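Local coordinates for protein papain-like protease (Human betacoronavirus 2c EMC/2012, PDB 4RNA) that is a papain-like cysteine protease that probably cuts the viral polyprotein of the MERS coronavirus and, as in its relatives, may remove ubiquitin and ubiquitin-like modifiers from host proteins, at residues 10-15 with 67-72; 79-84 with 151-156; 120-125 with 174-179. All coordinates share one frame; numbering follows the deposited sequence.

Contact 1: residues 10-15 with 67-72; sequences VTVDGV and TKALKE
Val-12 and Asp-13, just past the end of strand 5-11, meet Ala-69 and Leu-70 on helix 64-74, joining the small N-terminal sheet, probably the ubiquitin-like domain of this protease family, to the first long helix after it. The strand closes at Thr-11, whose hydroxyl oxygen turns the chain: OG1 accepts from Asp-13 N in an ST turn and from Gly-14 N, at 2.7 Å, in an ST motif. Val-12 follows with its CB directed at the helix. Its methyl CG2 lies 3.9 Å from Leu-70 N and 4.2 Å from Ala-69 CB, so one branch of a compact side chain rests on the helix backbone, and its surroundings also include Leu-62 and Leu-82. Asp-13 comes next. Its two carboxylate oxygens divide the work. OD1 receives Val-15 N at 3.0 Å, an Asx turn in which the donor stands above the carboxylate plane, while OD2 bonds to the side-chain amide of Asn-16. Gly-14 follows with a positive phi of 79°, a backbone shape that a residue without a side chain adopts easily. Small Ala-69 lets the loop come close, its CB 3.5 Å from Asp-13 OD2. The polar link to the helix is indirect: one water donates to Asp-13 OD2 and to Ala-69 O, each at 2.8 Å.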
loop_
_atom_site.group_PDB
_atom_site.type_symbol
_atom_site.label_atom_id
_atom_site.label_comp_id
_atom_site.label_asym_id
_atom_site.label_seq_id
_atom_site.Cartn_x
_atom_site.Cartn_y
_atom_site.Cartn_z
ATOM N N VAL A 10 -22.659 -18.483 1.855
ATOM C CA VAL A 10 -21.443 -17.757 2.127
ATOM C C VAL A 10 -20.718 -17.422 0.838
ATOM O O VAL A 10 -20.443 -18.323 0.002
ATOM C CB VAL A 10 -20.591 -18.571 3.142
ATOM C CG1 VAL A 10 -19.269 -17.874 3.381
ATOM C CG2 VAL A 10 -21.367 -18.599 4.516
ATOM N N THR A 11 -20.308 -16.167 0.684
ATOM C CA THR A 11 -19.564 -15.823 -0.551
ATOM C C THR A 11 -18.425 -14.834 -0.218
ATOM O O THR A 11 -18.473 -14.113 0.789
ATOM C CB THR A 11 -20.554 -15.226 -1.618
ATOM O OG1 THR A 11 -19.907 -14.915 -2.841
ATOM C CG2 THR A 11 -21.111 -13.807 -1.067
ATOM N N VAL A 12 -17.410 -14.809 -1.047
ATOM C CA VAL A 12 -16.434 -13.701 -1.060
ATOM C C VAL A 12 -16.531 -12.822 -2.311
ATOM O O VAL A 12 -15.868 -11.756 -2.425
ATOM C CB VAL A 12 -14.977 -14.173 -0.903
ATOM C CG1 VAL A 12 -14.781 -15.043 0.315
ATOM C CG2 VAL A 12 -14.443 -14.897 -2.187
ATOM N N ASP A 13 -17.382 -13.219 -3.241
ATOM C CA ASP A 13 -17.410 -12.550 -4.534
ATOM C C ASP A 13 -18.801 -12.214 -5.061
ATOM O O ASP A 13 -18.912 -11.469 -6.032
ATOM C CB ASP A 13 -16.613 -13.362 -5.567
ATOM C CG ASP A 13 -17.228 -14.737 -5.856
ATOM O OD1 ASP A 13 -18.288 -15.073 -5.300
ATOM O OD2 ASP A 13 -16.673 -15.448 -6.704
ATOM N N GLY A 14 -19.883 -12.709 -4.433
ATOM C CA GLY A 14 -21.232 -12.337 -4.867
ATOM C C GLY A 14 -21.651 -13.121 -6.110
ATOM O O GLY A 14 -22.746 -12.940 -6.640
ATOM N N VAL A 15 -20.753 -13.998 -6.555
ATOM C CA VAL A 15 -20.995 -14.936 -7.650
ATOM C C VAL A 15 -21.025 -16.429 -7.227
ATOM O O VAL A 15 -21.894 -17.191 -7.686
ATOM C CB VAL A 15 -19.887 -14.786 -8.702
ATOM C CG1 VAL A 15 -20.035 -15.842 -9.822
ATOM C CG2 VAL A 15 -20.004 -13.382 -9.294
ATOM N N THR A 67 -10.490 -18.900 -1.783
ATOM C CA THR A 67 -9.194 -18.294 -2.026
ATOM C C THR A 67 -8.965 -18.040 -3.527
ATOM O O THR A 67 -8.539 -16.949 -3.966
ATOM C CB THR A 67 -8.083 -19.195 -1.448
ATOM O OG1 THR A 67 -8.179 -19.104 -0.023
ATOM C CG2 THR A 67 -6.780 -18.726 -1.866
ATOM N N LYS A 68 -9.297 -19.048 -4.319
ATOM C CA LYS A 68 -9.241 -18.894 -5.762
ATOM C C LYS A 68 -10.265 -17.917 -6.356
ATOM O O LYS A 68 -9.929 -17.187 -7.283
ATOM C CB LYS A 68 -9.366 -20.276 -6.400
ATOM C CG LYS A 68 -9.301 -20.267 -7.914
ATOM C CD LYS A 68 -9.135 -21.705 -8.396
ATOM C CE LYS A 68 -9.823 -21.957 -9.722
ATOM N NZ LYS A 68 -10.099 -23.418 -9.826
ATOM N N ALA A 69 -11.511 -17.911 -5.843
ATOM C CA ALA A 69 -12.495 -16.927 -6.270
ATOM C C ALA A 69 -12.018 -15.511 -5.914
ATOM O O ALA A 69 -12.155 -14.567 -6.719
ATOM C CB ALA A 69 -13.855 -17.207 -5.656
ATOM N N LEU A 70 -11.498 -15.359 -4.710
ATOM C CA LEU A 70 -10.887 -14.096 -4.273
ATOM C C LEU A 70 -9.806 -13.626 -5.303
ATOM O O LEU A 70 -9.892 -12.531 -5.865
ATOM C CB LEU A 70 -10.243 -14.288 -2.887
ATOM C CG LEU A 70 -9.486 -13.084 -2.329
ATOM C CD1 LEU A 70 -10.595 -12.128 -1.990
ATOM C CD2 LEU A 70 -8.690 -13.365 -1.048
ATOM N N LYS A 71 -8.815 -14.456 -5.580
ATOM C CA LYS A 71 -7.761 -14.067 -6.531
ATOM C C LYS A 71 -8.332 -13.737 -7.918
ATOM O O LYS A 71 -7.868 -12.807 -8.588
ATOM C CB LYS A 71 -6.672 -15.140 -6.658
ATOM C CG LYS A 71 -5.886 -15.406 -5.378
ATOM C CD LYS A 71 -4.663 -16.282 -5.653
ATOM C CE LYS A 71 -5.041 -17.649 -6.231
ATOM N NZ LYS A 71 -5.220 -18.734 -5.207
ATOM N N GLU A 72 -9.334 -14.486 -8.351
ATOM C CA GLU A 72 -9.878 -14.247 -9.674
ATOM C C GLU A 72 -10.608 -12.899 -9.766
ATOM O O GLU A 72 -10.558 -12.269 -10.772
ATOM C CB GLU A 72 -10.789 -15.383 -10.105
ATOM C CG GLU A 72 -10.043 -16.651 -10.471
ATOM C CD GLU A 72 -10.968 -17.838 -10.688
ATOM O OE1 GLU A 72 -12.216 -17.672 -10.695
ATOM O OE2 GLU A 72 -10.454 -18.970 -10.845
HETATM O O HOH W 1 -14.458 -14.757 -8.347
#

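Contact 2: residues 79-84 with 151-156; sequences PTFLHR and IALIMA
Phe-81 and Arg-84, one turn apart on helix 81-92, both reach Ala-156 on helix 148-158, one with a ring and the other with a guanidinium group. The closely packed part is apolar. Phe-81 sends its ring out with CG anti to the backbone N (chi1 174°), and CE2 comes to 3.7 Å from Ala-156 CB, an approach oblique to the ring. Leu-153, one turn earlier on the same helix, brings its methyl CD2 to the ring's edge, 3.9 Å from Phe-81 CZ. A bulky aromatic fits here because alanine is small enough to admit it, and the rings of Tyr-74 and Tyr-157 also meet the Phe-81 ring.

The Arg-84 side is more polar and hydrated. Its NH1 donates to Ala-156 O at 3.0 Å, nearly straight at 169°, on a lone pair in the carbonyl plane and within the plane of the guanidinium. On the other edge NE donates to Thr-80 OG1 at 2.8 Å. Bonds at two edges fix the rotation of the flat group, whose chain bends at chi3 to bring it there. NH2 forms a salt bridge with Asp-78, which also bonds Thr-80 OG1, and has a weak bond to a water. Arg-170 of the second subunit packs against both Thr-80 and Arg-84, placing this side near the subunit interface. Joining two helices by an aromatic ring packed on alanine and leucine and by an arginine-to-carbonyl bond, the contact belongs to the helical thumb subdomain expected of coronavirus papain-like proteases.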
loop_
_atom_site.group_PDB
_atom_site.type_symbol
_atom_site.label_atom_id
_atom_site.label_comp_id
_atom_site.label_asym_id
_atom_site.label_seq_id
_atom_site.Cartn_x
_atom_site.Cartn_y
_atom_site.Cartn_z
ATOM N N PRO A 79 -4.141 -10.493 3.425
ATOM C CA PRO A 79 -5.180 -11.249 4.076
ATOM C C PRO A 79 -6.123 -10.309 4.763
ATOM O O PRO A 79 -7.247 -10.706 5.067
ATOM C CB PRO A 79 -4.421 -12.116 5.098
ATOM C CG PRO A 79 -3.047 -11.571 5.199
ATOM C CD PRO A 79 -2.785 -10.774 3.959
ATOM N N THR A 80 -5.746 -9.045 4.917
ATOM C CA THR A 80 -6.690 -8.098 5.543
ATOM C C THR A 80 -7.613 -7.355 4.546
ATOM O O THR A 80 -8.466 -6.538 4.893
ATOM C CB THR A 80 -5.931 -7.003 6.326
ATOM O OG1 THR A 80 -5.282 -6.055 5.418
ATOM C CG2 THR A 80 -4.880 -7.658 7.405
ATOM N N PHE A 81 -7.405 -7.606 3.288
ATOM C CA PHE A 81 -8.034 -6.782 2.208
ATOM C C PHE A 81 -9.581 -6.863 2.209
ATOM O O PHE A 81 -10.251 -5.845 2.032
ATOM C CB PHE A 81 -7.560 -7.325 0.836
ATOM C CG PHE A 81 -8.266 -6.645 -0.348
ATOM C CD1 PHE A 81 -9.448 -7.160 -0.861
ATOM C CD2 PHE A 81 -7.766 -5.430 -0.902
ATOM C CE1 PHE A 81 -10.108 -6.526 -1.945
ATOM C CE2 PHE A 81 -8.399 -4.802 -2.003
ATOM C CZ PHE A 81 -9.601 -5.325 -2.492
ATOM N N LEU A 82 -10.164 -8.064 2.427
ATOM C CA LEU A 82 -11.651 -8.093 2.448
ATOM C C LEU A 82 -12.180 -7.305 3.604
ATOM O O LEU A 82 -13.179 -6.559 3.403
ATOM C CB LEU A 82 -12.261 -9.461 2.561
ATOM C CG LEU A 82 -12.104 -10.251 1.256
ATOM C CD1 LEU A 82 -12.410 -11.794 1.283
ATOM C CD2 LEU A 82 -12.829 -9.526 0.096
ATOM N N HIS A 83 -11.599 -7.543 4.779
ATOM C CA HIS A 83 -12.142 -6.757 5.946
ATOM C C HIS A 83 -12.067 -5.299 5.640
ATOM O O HIS A 83 -12.963 -4.466 6.066
ATOM C CB HIS A 83 -11.428 -7.051 7.269
ATOM C CG HIS A 83 -12.116 -6.348 8.467
ATOM N ND1 HIS A 83 -11.725 -5.128 8.922
ATOM C CD2 HIS A 83 -13.235 -6.712 9.233
ATOM C CE1 HIS A 83 -12.548 -4.733 9.942
ATOM N NE2 HIS A 83 -13.470 -5.702 10.129
ATOM N N ARG A 84 -10.926 -4.873 5.139
ATOM C CA ARG A 84 -10.786 -3.398 4.852
ATOM C C ARG A 84 -11.734 -2.863 3.768
ATOM O O ARG A 84 -12.383 -1.866 3.944
ATOM C CB ARG A 84 -9.326 -3.006 4.570
ATOM C CG ARG A 84 -8.396 -3.204 5.795
ATOM C CD ARG A 84 -6.911 -2.843 5.507
ATOM N NE ARG A 84 -6.318 -3.637 4.385
ATOM C CZ ARG A 84 -6.102 -3.177 3.162
ATOM N NH1 ARG A 84 -6.498 -1.950 2.787
ATOM N NH2 ARG A 84 -5.580 -4.007 2.237
ATOM N N ILE A 151 -14.650 3.859 -5.268
ATOM C CA ILE A 151 -13.951 4.621 -4.293
ATOM C C ILE A 151 -13.443 3.704 -3.162
ATOM O O ILE A 151 -12.265 3.834 -2.774
ATOM C CB ILE A 151 -14.817 5.728 -3.693
ATOM C CG1 ILE A 151 -15.201 6.766 -4.763
ATOM C CG2 ILE A 151 -14.062 6.352 -2.552
ATOM C CD1 ILE A 151 -16.414 7.544 -4.321
ATOM N N ALA A 152 -14.282 2.795 -2.631
ATOM C CA ALA A 152 -13.839 1.896 -1.539
ATOM C C ALA A 152 -12.702 0.969 -2.024
ATOM O O ALA A 152 -11.734 0.696 -1.319
ATOM C CB ALA A 152 -15.027 1.082 -0.973
ATOM N N LEU A 153 -12.789 0.533 -3.262
ATOM C CA LEU A 153 -11.699 -0.245 -3.789
ATOM C C LEU A 153 -10.350 0.491 -3.967
ATOM O O LEU A 153 -9.291 -0.058 -3.640
ATOM C CB LEU A 153 -12.107 -0.861 -5.113
ATOM C CG LEU A 153 -12.993 -2.123 -5.069
ATOM C CD1 LEU A 153 -13.308 -2.538 -6.496
ATOM C CD2 LEU A 153 -12.368 -3.300 -4.318
ATOM N N ILE A 154 -10.377 1.722 -4.505
ATOM C CA ILE A 154 -9.188 2.538 -4.609
ATOM C C ILE A 154 -8.610 2.673 -3.220
ATOM O O ILE A 154 -7.404 2.505 -3.057
ATOM C CB ILE A 154 -9.501 3.947 -5.218
ATOM C CG1 ILE A 154 -9.811 3.843 -6.694
ATOM C CG2 ILE A 154 -8.385 4.959 -4.945
ATOM C CD1 ILE A 154 -10.175 5.227 -7.213
ATOM N N MET A 155 -9.423 3.003 -2.225
ATOM C CA MET A 155 -8.924 3.106 -0.864
ATOM C C MET A 155 -8.310 1.777 -0.304
ATOM O O MET A 155 -7.247 1.798 0.381
ATOM C CB MET A 155 -10.049 3.626 0.039
ATOM C CG MET A 155 -10.301 5.076 -0.246
ATOM S SD MET A 155 -11.675 5.606 0.770
ATOM C CE MET A 155 -10.759 6.158 2.214
ATOM N N ALA A 156 -8.939 0.637 -0.630
ATOM C CA ALA A 156 -8.482 -0.672 -0.150
ATOM C C ALA A 156 -7.171 -1.036 -0.803
ATOM O O ALA A 156 -6.165 -1.308 -0.096
ATOM C CB ALA A 156 -9.564 -1.754 -0.345
HETATM O O HOH W 2 -3.706 -3.396 0.409
#

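Contact 3: residues 120-125 with 174-179; sequences MTLDLL and TVLAKA
Leu-122 and Leu-125 face Val-175 and Leu-176 where the ends of helices 115-122 and 168-176 come together in the helical part of the protease, probably its thumb subdomain. Everything that crosses between the two segments is methyl packing. Leu-122 divides its branches: CD1 lies 3.8 Å from Val-175 CG1, the two side chains set at a slant to one another, whereas CD2 lies 3.9 Å from Leu-176 CD2 as the two side chains run antiparallel, each passing the other's flank. Leu-125 meets the same Leu-176 methyl tip to tip, its CD1 3.8 Å away, so one Leu-176 methyl serves both leucines, which approach it from neighbouring directions. With CG anti to its carbonyl carbon (chi1 -75°), Leu-176 brings its end nearer the partner helix than its first bond would suggest. Beta-branched valine gives a shorter, blunter surface opposite the longer leucine. Phe-150 and Ile-154 of helix 148-158 continue the apolar cluster beside Leu-122.

Hydrogen bonding is confined to each segment's own backbone and to partners beyond the pair. Type I turns run from Leu-122 to Leu-125 and from Leu-176 to Ala-179; the first bends the chain so that Leu-125 joins Leu-122 on the same partner. Buried Asp-123 has a salt bridge to Arg-104 and a hydrogen bond to His-142.

With no hydrogen bond across it, the contact is consistent with cohesion by hydrophobic burial and van der Waals packing of three methyl pairs.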
loop_
_atom_site.group_PDB
_atom_site.type_symbol
_atom_site.label_atom_id
_atom_site.label_comp_id
_atom_site.label_asym_id
_atom_site.label_seq_id
_atom_site.Cartn_x
_atom_site.Cartn_y
_atom_site.Cartn_z
ATOM N N MET A 120 -11.287 12.452 -10.409
ATOM C CA MET A 120 -11.468 13.428 -11.522
ATOM C C MET A 120 -10.382 13.352 -12.556
ATOM O O MET A 120 -10.676 13.639 -13.692
ATOM C CB MET A 120 -11.504 14.862 -10.967
ATOM C CG MET A 120 -12.750 15.012 -10.140
ATOM S SD MET A 120 -13.122 16.745 -9.729
ATOM C CE MET A 120 -13.667 17.275 -11.348
ATOM N N THR A 121 -9.161 12.924 -12.164
ATOM C CA THR A 121 -8.086 12.753 -13.117
ATOM C C THR A 121 -8.342 11.447 -13.887
ATOM O O THR A 121 -8.258 11.433 -15.161
ATOM C CB THR A 121 -6.699 12.689 -12.441
ATOM O OG1 THR A 121 -6.409 13.904 -11.796
ATOM C CG2 THR A 121 -5.557 12.435 -13.500
ATOM N N LEU A 122 -8.690 10.364 -13.165
ATOM C CA LEU A 122 -8.921 9.051 -13.880
ATOM C C LEU A 122 -10.104 9.169 -14.822
ATOM O O LEU A 122 -10.171 8.548 -15.850
ATOM C CB LEU A 122 -9.259 7.890 -12.877
ATOM C CG LEU A 122 -8.125 7.436 -11.937
ATOM C CD1 LEU A 122 -8.757 6.533 -10.858
ATOM C CD2 LEU A 122 -7.064 6.701 -12.811
ATOM N N ASP A 123 -11.094 9.965 -14.461
ATOM C CA ASP A 123 -12.239 10.203 -15.336
ATOM C C ASP A 123 -11.908 10.815 -16.731
ATOM O O ASP A 123 -12.756 10.740 -17.633
ATOM C CB ASP A 123 -13.296 11.082 -14.632
ATOM C CG ASP A 123 -14.197 10.269 -13.633
ATOM O OD1 ASP A 123 -14.227 9.027 -13.721
ATOM O OD2 ASP A 123 -14.876 10.925 -12.766
ATOM N N LEU A 124 -10.701 11.383 -16.919
ATOM C CA LEU A 124 -10.363 12.035 -18.171
ATOM C C LEU A 124 -9.633 11.034 -19.031
ATOM O O LEU A 124 -9.344 11.341 -20.161
ATOM C CB LEU A 124 -9.456 13.242 -17.960
ATOM C CG LEU A 124 -10.261 14.350 -17.218
ATOM C CD1 LEU A 124 -9.370 15.556 -16.855
ATOM C CD2 LEU A 124 -11.441 14.760 -18.084
ATOM N N LEU A 125 -9.297 9.873 -18.499
ATOM C CA LEU A 125 -8.387 8.985 -19.314
ATOM C C LEU A 125 -9.073 8.065 -20.335
ATOM O O LEU A 125 -9.999 7.307 -19.971
ATOM C CB LEU A 125 -7.506 8.090 -18.392
ATOM C CG LEU A 125 -6.565 8.815 -17.396
ATOM C CD1 LEU A 125 -5.938 7.949 -16.305
ATOM C CD2 LEU A 125 -5.592 9.826 -18.045
ATOM N N THR A 174 -0.639 4.058 -8.166
ATOM C CA THR A 174 -1.040 2.727 -7.767
ATOM C C THR A 174 -2.280 2.210 -8.445
ATOM O O THR A 174 -2.382 1.005 -8.747
ATOM C CB THR A 174 -1.334 2.611 -6.247
ATOM O OG1 THR A 174 -2.287 3.604 -5.887
ATOM C CG2 THR A 174 -0.160 2.868 -5.466
ATOM N N VAL A 175 -3.238 3.101 -8.682
ATOM C CA VAL A 175 -4.400 2.685 -9.411
ATOM C C VAL A 175 -4.022 2.336 -10.849
ATOM O O VAL A 175 -4.477 1.344 -11.330
ATOM C CB VAL A 175 -5.538 3.746 -9.367
ATOM C CG1 VAL A 175 -6.665 3.351 -10.317
ATOM C CG2 VAL A 175 -6.099 3.834 -7.954
ATOM N N LEU A 176 -3.205 3.168 -11.515
ATOM C CA LEU A 176 -2.901 2.955 -12.899
ATOM C C LEU A 176 -1.988 1.766 -13.049
ATOM O O LEU A 176 -2.004 1.072 -14.110
ATOM C CB LEU A 176 -2.267 4.196 -13.498
ATOM C CG LEU A 176 -3.268 5.333 -13.759
ATOM C CD1 LEU A 176 -2.536 6.632 -14.151
ATOM C CD2 LEU A 176 -4.259 4.927 -14.814
ATOM N N ALA A 177 -1.235 1.436 -12.002
ATOM C CA ALA A 177 -0.493 0.101 -12.075
ATOM C C ALA A 177 -1.435 -1.116 -12.250
ATOM O O ALA A 177 -0.993 -2.173 -12.698
ATOM C CB ALA A 177 0.428 -0.115 -10.881
ATOM N N LYS A 178 -2.725 -0.965 -11.945
ATOM C CA LYS A 178 -3.716 -2.023 -12.115
ATOM C C LYS A 178 -4.456 -1.970 -13.435
ATOM O O LYS A 178 -5.467 -2.688 -13.620
ATOM C CB LYS A 178 -4.769 -1.943 -10.989
ATOM C CG LYS A 178 -4.211 -1.890 -9.551
ATOM C CD LYS A 178 -3.094 -2.879 -9.410
ATOM C CE LYS A 178 -3.121 -3.557 -8.039
ATOM N NZ LYS A 178 -2.788 -2.578 -6.969
ATOM N N ALA A 179 -4.032 -1.069 -14.339
ATOM C CA ALA A 179 -4.803 -0.829 -15.551
ATOM C C ALA A 179 -3.968 -1.244 -16.743
ATOM O O ALA A 179 -2.761 -1.462 -16.619
ATOM C CB ALA A 179 -5.218 0.647 -15.671
#

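How the contacts relate
Contact 1 is the most peripheral, its centre about 23 Å from the centre of the chain and partly buried, whereas contacts 2 and 3 are buried within the helical body. The chemistry follows: a water joins the loop to the helix in contact 1, contact 2 combines a direct arginine bond with aromatic packing, and contact 3 is wholly aliphatic. Leu-82 joins the first two, its CD1 lying 3.8 Å from Leu-70 CD1. Helix 148-158 belongs to contact 2 and also borders contact 3, where Ile-154 CG1 reaches Val-175 CG2 at 3.9 Å. Contacts 1 and 3 do not touch, their nearest atoms being about 10 Å apart.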